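Local coordinates for protein DJ-1 homolog D (Arabidopsis thaliana, PDB 4OGG) that belongs to the DJ-1/PfpI family and carries two tandem domains of that family in a single chain, at residues Q23-F28 and H369-S374; S61-N65 and I242-E246. All coordinates share one frame; numbering follows the deposited sequence.

Interaction 1 of 2, residues Q23-F28 and H369-S374; sequences QALQAF and HPEFVS
Gln23 places CG anti to its own carbonyl carbon (chi1 -56°) and then runs out straight, which brings its amide across to His369, whose CG is likewise beside the backbone N. His369 ND1 donates to Gln23 OE1 at 2.8 Å, with an N-H...O angle of 154°. The oxygen lies at the edge of the imidazole, in the ring plane, whereas the donor is tilted from the carbonyl plane of the amide. Gln23 NE2 bonds to the carbonyl oxygen of Trp366, so both ends of the buried amide are engaged and its rotation is fixed. The contact joins the two DJ-1/PfpI domains: helix 15-27 belongs to one and helix 369-380 to the other, and helix 208-221 adds Val213 against both Gln23 and His369. The short segments cross at -50° with axes 7.8 Å apart, a close approach permitted by Ala27, whose CB lies 3.4 Å from Pro370 O and 3.6 Å from Val373 CB. Ala27 CA adds a CA-H...O contact to Pro370 O at 3.5 Å. Alongside, the Pro370 ring packs CB against Gln26 CB at 3.9 Å, and at the C-terminal end of helix 15-27, Ala27 O lies 3.7 Å from Ser374 CB.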
loop_
_atom_site.group_PDB
_atom_site.type_symbol
_atom_site.label_atom_id
_atom_site.label_comp_id
_atom_site.label_asym_id
_atom_site.label_seq_id
_atom_site.Cartn_x
_atom_site.Cartn_y
_atom_site.Cartn_z
ATOM N N GLN C 23 5.454 22.808 13.888
ATOM C CA GLN C 23 6.695 23.433 13.452
ATOM C C GLN C 23 6.576 24.923 13.153
ATOM O O GLN C 23 7.511 25.684 13.404
ATOM C CB GLN C 23 7.250 22.682 12.241
ATOM C CG GLN C 23 7.446 21.203 12.525
ATOM C CD GLN C 23 8.191 20.490 11.426
ATOM O OE1 GLN C 23 7.746 20.460 10.277
ATOM N NE2 GLN C 23 9.335 19.908 11.770
ATOM N N ALA C 24 5.434 25.346 12.627
ATOM C CA ALA C 24 5.241 26.758 12.321
ATOM C C ALA C 24 5.279 27.569 13.611
ATOM O O ALA C 24 5.998 28.561 13.710
ATOM C CB ALA C 24 3.908 26.970 11.613
ATOM N N LEU C 25 4.503 27.143 14.603
ATOM C CA LEU C 25 4.461 27.859 15.870
ATOM C C LEU C 25 5.845 27.932 16.502
ATOM O O LEU C 25 6.236 28.972 17.034
ATOM C CB LEU C 25 3.467 27.192 16.823
ATOM C CG LEU C 25 2.008 27.239 16.353
ATOM C CD1 LEU C 25 1.139 26.545 17.383
ATOM C CD2 LEU C 25 1.546 28.683 16.156
ATOM N N GLN C 26 6.588 26.833 16.441
ATOM C CA GLN C 26 7.936 26.823 16.990
ATOM C C GLN C 26 8.808 27.812 16.221
ATOM O O GLN C 26 9.596 28.550 16.812
ATOM C CB GLN C 26 8.536 25.418 16.911
ATOM C CG GLN C 26 8.019 24.488 17.990
ATOM C CD GLN C 26 8.681 23.131 17.949
ATOM O OE1 GLN C 26 8.333 22.280 17.132
ATOM N NE2 GLN C 26 9.650 22.924 18.827
ATOM N N ALA C 27 8.659 27.836 14.901
ATOM C CA ALA C 27 9.451 28.747 14.082
ATOM C C ALA C 27 9.187 30.192 14.483
ATOM O O ALA C 27 10.061 31.052 14.346
ATOM C CB ALA C 27 9.127 28.550 12.607
ATOM N N PHE C 28 7.985 30.452 14.991
ATOM C CA PHE C 28 7.601 31.798 15.395
ATOM C C PHE C 28 7.980 32.142 16.829
ATOM O O PHE C 28 7.583 33.189 17.344
ATOM C CB PHE C 28 6.098 32.001 15.208
ATOM C CG PHE C 28 5.612 31.703 13.818
ATOM C CD1 PHE C 28 6.483 31.741 12.732
ATOM C CD2 PHE C 28 4.272 31.408 13.591
ATOM C CE1 PHE C 28 6.026 31.488 11.439
ATOM C CE2 PHE C 28 3.807 31.156 12.301
ATOM C CZ PHE C 28 4.688 31.196 11.225
ATOM N N HIS C 369 12.538 22.011 10.425
ATOM C CA HIS C 369 11.711 23.102 9.912
ATOM C C HIS C 369 11.598 24.339 10.808
ATOM O O HIS C 369 11.561 25.463 10.306
ATOM C CB HIS C 369 10.317 22.579 9.557
ATOM C CG HIS C 369 10.290 21.775 8.294
ATOM N ND1 HIS C 369 9.333 20.820 8.038
ATOM C CD2 HIS C 369 11.110 21.784 7.215
ATOM C CE1 HIS C 369 9.564 20.272 6.857
ATOM N NE2 HIS C 369 10.637 20.840 6.337
ATOM N N PRO C 370 11.539 24.158 12.140
ATOM C CA PRO C 370 11.433 25.344 12.997
ATOM C C PRO C 370 12.592 26.311 12.772
ATOM O O PRO C 370 12.376 27.502 12.550
ATOM C CB PRO C 370 11.425 24.750 14.402
ATOM C CG PRO C 370 10.701 23.449 14.188
ATOM C CD PRO C 370 11.356 22.927 12.930
ATOM N N GLU C 371 13.820 25.801 12.818
ATOM C CA GLU C 371 14.985 26.653 12.606
ATOM C C GLU C 371 15.079 27.078 11.148
ATOM O O GLU C 371 15.529 28.183 10.844
ATOM C CB GLU C 371 16.268 25.935 13.034
ATOM C CG GLU C 371 16.338 25.656 14.532
ATOM C CD GLU C 371 17.739 25.314 15.008
ATOM O OE1 GLU C 371 17.892 24.970 16.201
ATOM O OE2 GLU C 371 18.690 25.399 14.199
ATOM N N PHE C 372 14.645 26.201 10.248
ATOM C CA PHE C 372 14.664 26.489 8.815
ATOM C C PHE C 372 13.833 27.745 8.545
ATOM O O PHE C 372 14.315 28.713 7.953
ATOM C CB PHE C 372 14.079 25.302 8.038
ATOM C CG PHE C 372 14.206 25.418 6.538
ATOM C CD1 PHE C 372 15.458 25.430 5.927
ATOM C CD2 PHE C 372 13.069 25.462 5.734
ATOM C CE1 PHE C 372 15.577 25.480 4.540
ATOM C CE2 PHE C 372 13.173 25.512 4.344
ATOM C CZ PHE C 372 14.432 25.519 3.745
ATOM N N VAL C 373 12.581 27.722 8.988
ATOM C CA VAL C 373 11.684 28.853 8.791
ATOM C C VAL C 373 12.140 30.064 9.603
ATOM O O VAL C 373 12.119 31.193 9.113
ATOM C CB VAL C 373 10.238 28.483 9.192
ATOM C CG1 VAL C 373 9.330 29.697 9.060
ATOM C CG2 VAL C 373 9.733 27.351 8.308
ATOM N N SER C 374 12.565 29.821 10.839
ATOM C CA SER C 374 13.021 30.897 11.719
ATOM C C SER C 374 14.207 31.661 11.125
ATOM O O SER C 374 14.230 32.893 11.126
ATOM C CB SER C 374 13.414 30.326 13.087
ATOM O OG SER C 374 13.836 31.351 13.971
#

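Interaction 2 of 2, residues S61-N65 and I242-E246; sequences SRGHN and IHDFE
Asp244 OD2 is met by Asn65 N and by a water. The backbone N of Asn65 reaches Asp244 OD2 at 2.9 Å in an almost straight bond (N-H...O 174°), arriving on the syn side but 30° out of the carboxylate plane. Water 1 lies 2.6 Å from Asp244 OD2 and within hydrogen-bonding distance of Gly63 O; other acceptors compete for its protons, so the bridge is probable, not certain. The other carboxylate oxygen, Asp244 OD1, receives water 2 at 2.8 Å, and that water also donates to Asn65 O. Having CG anti to the backbone N directs the carboxylate of Asp244 at this backbone. Water 4 extends the bridging outward, joining Asn65 ND2 to Phe245 O.

Beside the polar cluster, Ile242 makes the apolar half of the contact. Ile242 CG2 sits 3.4 Å from the centroid of the His64 ring and only 5° off the ring normal, a CH-pi contact over one face, while Ile242 CD1 comes to 3.4 Å from Gly63 CA. His243 O lies instead at the edge of that ring, 3.3 Å from His64 CD2. The imidazole is held in rotation by its two nitrogens, ND1 bonding to Asp15 and NE2 to Glu207, and its ring stacks with Tyr209. His243, on the same strand as Ile242, is hydrogen-bonded through ND1 to the modified cysteine at position 311 and through NE2 to Glu253. The contact thus brings the strand 59-62 end of one DJ-1/PfpI domain to the edge of the modified-cysteine site of the other.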
loop_
_atom_site.group_PDB
_atom_site.type_symbol
_atom_site.label_atom_id
_atom_site.label_comp_id
_atom_site.label_asym_id
_atom_site.label_seq_id
_atom_site.Cartn_x
_atom_site.Cartn_y
_atom_site.Cartn_z
ATOM N N SER C 61 -4.336 7.125 3.755
ATOM C CA SER C 61 -3.176 6.243 3.750
ATOM C C SER C 61 -2.395 6.690 4.985
ATOM O O SER C 61 -2.762 7.687 5.616
ATOM C CB SER C 61 -2.339 6.406 2.469
ATOM O OG SER C 61 -1.784 7.702 2.339
ATOM N N ARG C 62 -1.349 5.963 5.360
ATOM C CA ARG C 62 -0.588 6.352 6.544
ATOM C C ARG C 62 0.457 7.426 6.272
ATOM O O ARG C 62 1.093 7.440 5.222
ATOM C CB ARG C 62 0.090 5.133 7.181
ATOM C CG ARG C 62 -0.857 4.259 7.980
ATOM C CD ARG C 62 -0.122 3.243 8.836
ATOM N NE ARG C 62 0.753 3.856 9.838
ATOM C CZ ARG C 62 1.277 3.190 10.863
ATOM N NH1 ARG C 62 1.009 1.899 11.019
ATOM N NH2 ARG C 62 2.072 3.804 11.729
ATOM N N GLY C 63 0.624 8.328 7.236
ATOM C CA GLY C 63 1.604 9.392 7.100
ATOM C C GLY C 63 2.829 9.102 7.945
ATOM O O GLY C 63 3.104 7.947 8.272
ATOM N N HIS C 64 3.576 10.141 8.299
ATOM C CA HIS C 64 4.768 9.952 9.122
ATOM C C HIS C 64 4.331 9.593 10.537
ATOM O O HIS C 64 3.296 10.061 11.007
ATOM C CB HIS C 64 5.596 11.240 9.253
ATOM C CG HIS C 64 5.964 11.894 7.957
ATOM N ND1 HIS C 64 5.063 12.613 7.200
ATOM C CD2 HIS C 64 7.160 12.014 7.334
ATOM C CE1 HIS C 64 5.690 13.148 6.168
ATOM N NE2 HIS C 64 6.963 12.801 6.225
ATOM N N ASN C 65 5.114 8.772 11.225
ATOM C CA ASN C 65 4.774 8.479 12.608
ATOM C C ASN C 65 5.168 9.766 13.323
ATOM O O ASN C 65 6.197 10.360 12.998
ATOM C CB ASN C 65 5.591 7.307 13.146
ATOM C CG ASN C 65 5.192 5.992 12.522
ATOM O OD1 ASN C 65 4.006 5.687 12.405
ATOM N ND2 ASN C 65 6.181 5.198 12.126
ATOM N N ILE C 242 6.577 10.527 1.452
ATOM C CA ILE C 242 6.704 10.604 2.894
ATOM C C ILE C 242 7.940 9.794 3.249
ATOM O O ILE C 242 7.992 8.585 3.017
ATOM C CB ILE C 242 5.469 10.016 3.610
ATOM C CG1 ILE C 242 4.306 11.008 3.503
ATOM C CG2 ILE C 242 5.802 9.697 5.063
ATOM C CD1 ILE C 242 3.063 10.597 4.239
ATOM N N HIS C 243 8.953 10.473 3.769
ATOM C CA HIS C 243 10.180 9.804 4.162
ATOM C C HIS C 243 10.200 9.725 5.674
ATOM O O HIS C 243 10.086 10.739 6.370
ATOM C CB HIS C 243 11.392 10.566 3.627
ATOM C CG HIS C 243 11.581 10.422 2.148
ATOM N ND1 HIS C 243 12.478 11.183 1.430
ATOM C CD2 HIS C 243 10.999 9.585 1.255
ATOM C CE1 HIS C 243 12.444 10.822 0.161
ATOM N NE2 HIS C 243 11.556 9.853 0.027
ATOM N N ASP C 244 10.340 8.503 6.175
ATOM C CA ASP C 244 10.328 8.256 7.604
ATOM C C ASP C 244 11.350 7.183 7.974
ATOM O O ASP C 244 11.691 6.327 7.160
ATOM C CB ASP C 244 8.922 7.795 7.998
ATOM C CG ASP C 244 8.572 8.132 9.427
ATOM O OD1 ASP C 244 9.390 8.782 10.111
ATOM O OD2 ASP C 244 7.468 7.747 9.864
ATOM N N PHE C 245 11.855 7.240 9.200
ATOM C CA PHE C 245 12.811 6.243 9.653
ATOM C C PHE C 245 12.055 5.232 10.498
ATOM O O PHE C 245 11.514 5.565 11.553
ATOM C CB PHE C 245 13.934 6.904 10.449
ATOM C CG PHE C 245 15.083 7.355 9.594
ATOM C CD1 PHE C 245 16.009 6.434 9.112
ATOM C CD2 PHE C 245 15.222 8.692 9.239
ATOM C CE1 PHE C 245 17.061 6.838 8.289
ATOM C CE2 PHE C 245 16.270 9.106 8.414
ATOM C CZ PHE C 245 17.190 8.175 7.940
ATOM N N GLU C 246 12.012 3.994 10.018
ATOM C CA GLU C 246 11.283 2.941 10.707
ATOM C C GLU C 246 12.138 1.758 11.150
ATOM O O GLU C 246 11.647 0.633 11.234
ATOM C CB GLU C 246 10.138 2.452 9.818
ATOM C CG GLU C 246 9.230 3.580 9.340
ATOM C CD GLU C 246 8.073 3.087 8.497
ATOM O OE1 GLU C 246 7.215 2.358 9.034
ATOM O OE2 GLU C 246 8.024 3.427 7.298
HETATM O O HOH W 1 5.611 6.332 8.613
HETATM O O HOH W 2 8.722 9.553 12.673
HETATM O O HOH W 3 4.230 3.922 9.426
HETATM O O HOH W 4 8.908 5.706 12.703
HETATM O O HOH W 5 6.908 1.938 12.009
#

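How the interactions relate
Both contacts join the same two DJ-1/PfpI domains, yet through different elements. Interaction 1 pairs helices, whereas interaction 2 joins strand 59-62 and the loop after it to strand 237-244. Interaction 1 is centred about 9 Å, and interaction 2 about 15 Å, from the chain centre; both are buried, but interaction 2 has exposed residues, Arg62 and Glu246, at its margin. Their centres are 21 Å apart, and interaction 2 is nested along the chain within the loop that interaction 1 closes. Trp366 serves both, accepting from Gln23 in the first and donating to His243 O in the second. The helical contact is mainly apolar packing plus one side-chain bond; the strand contact relies on a carboxylate and bridging waters.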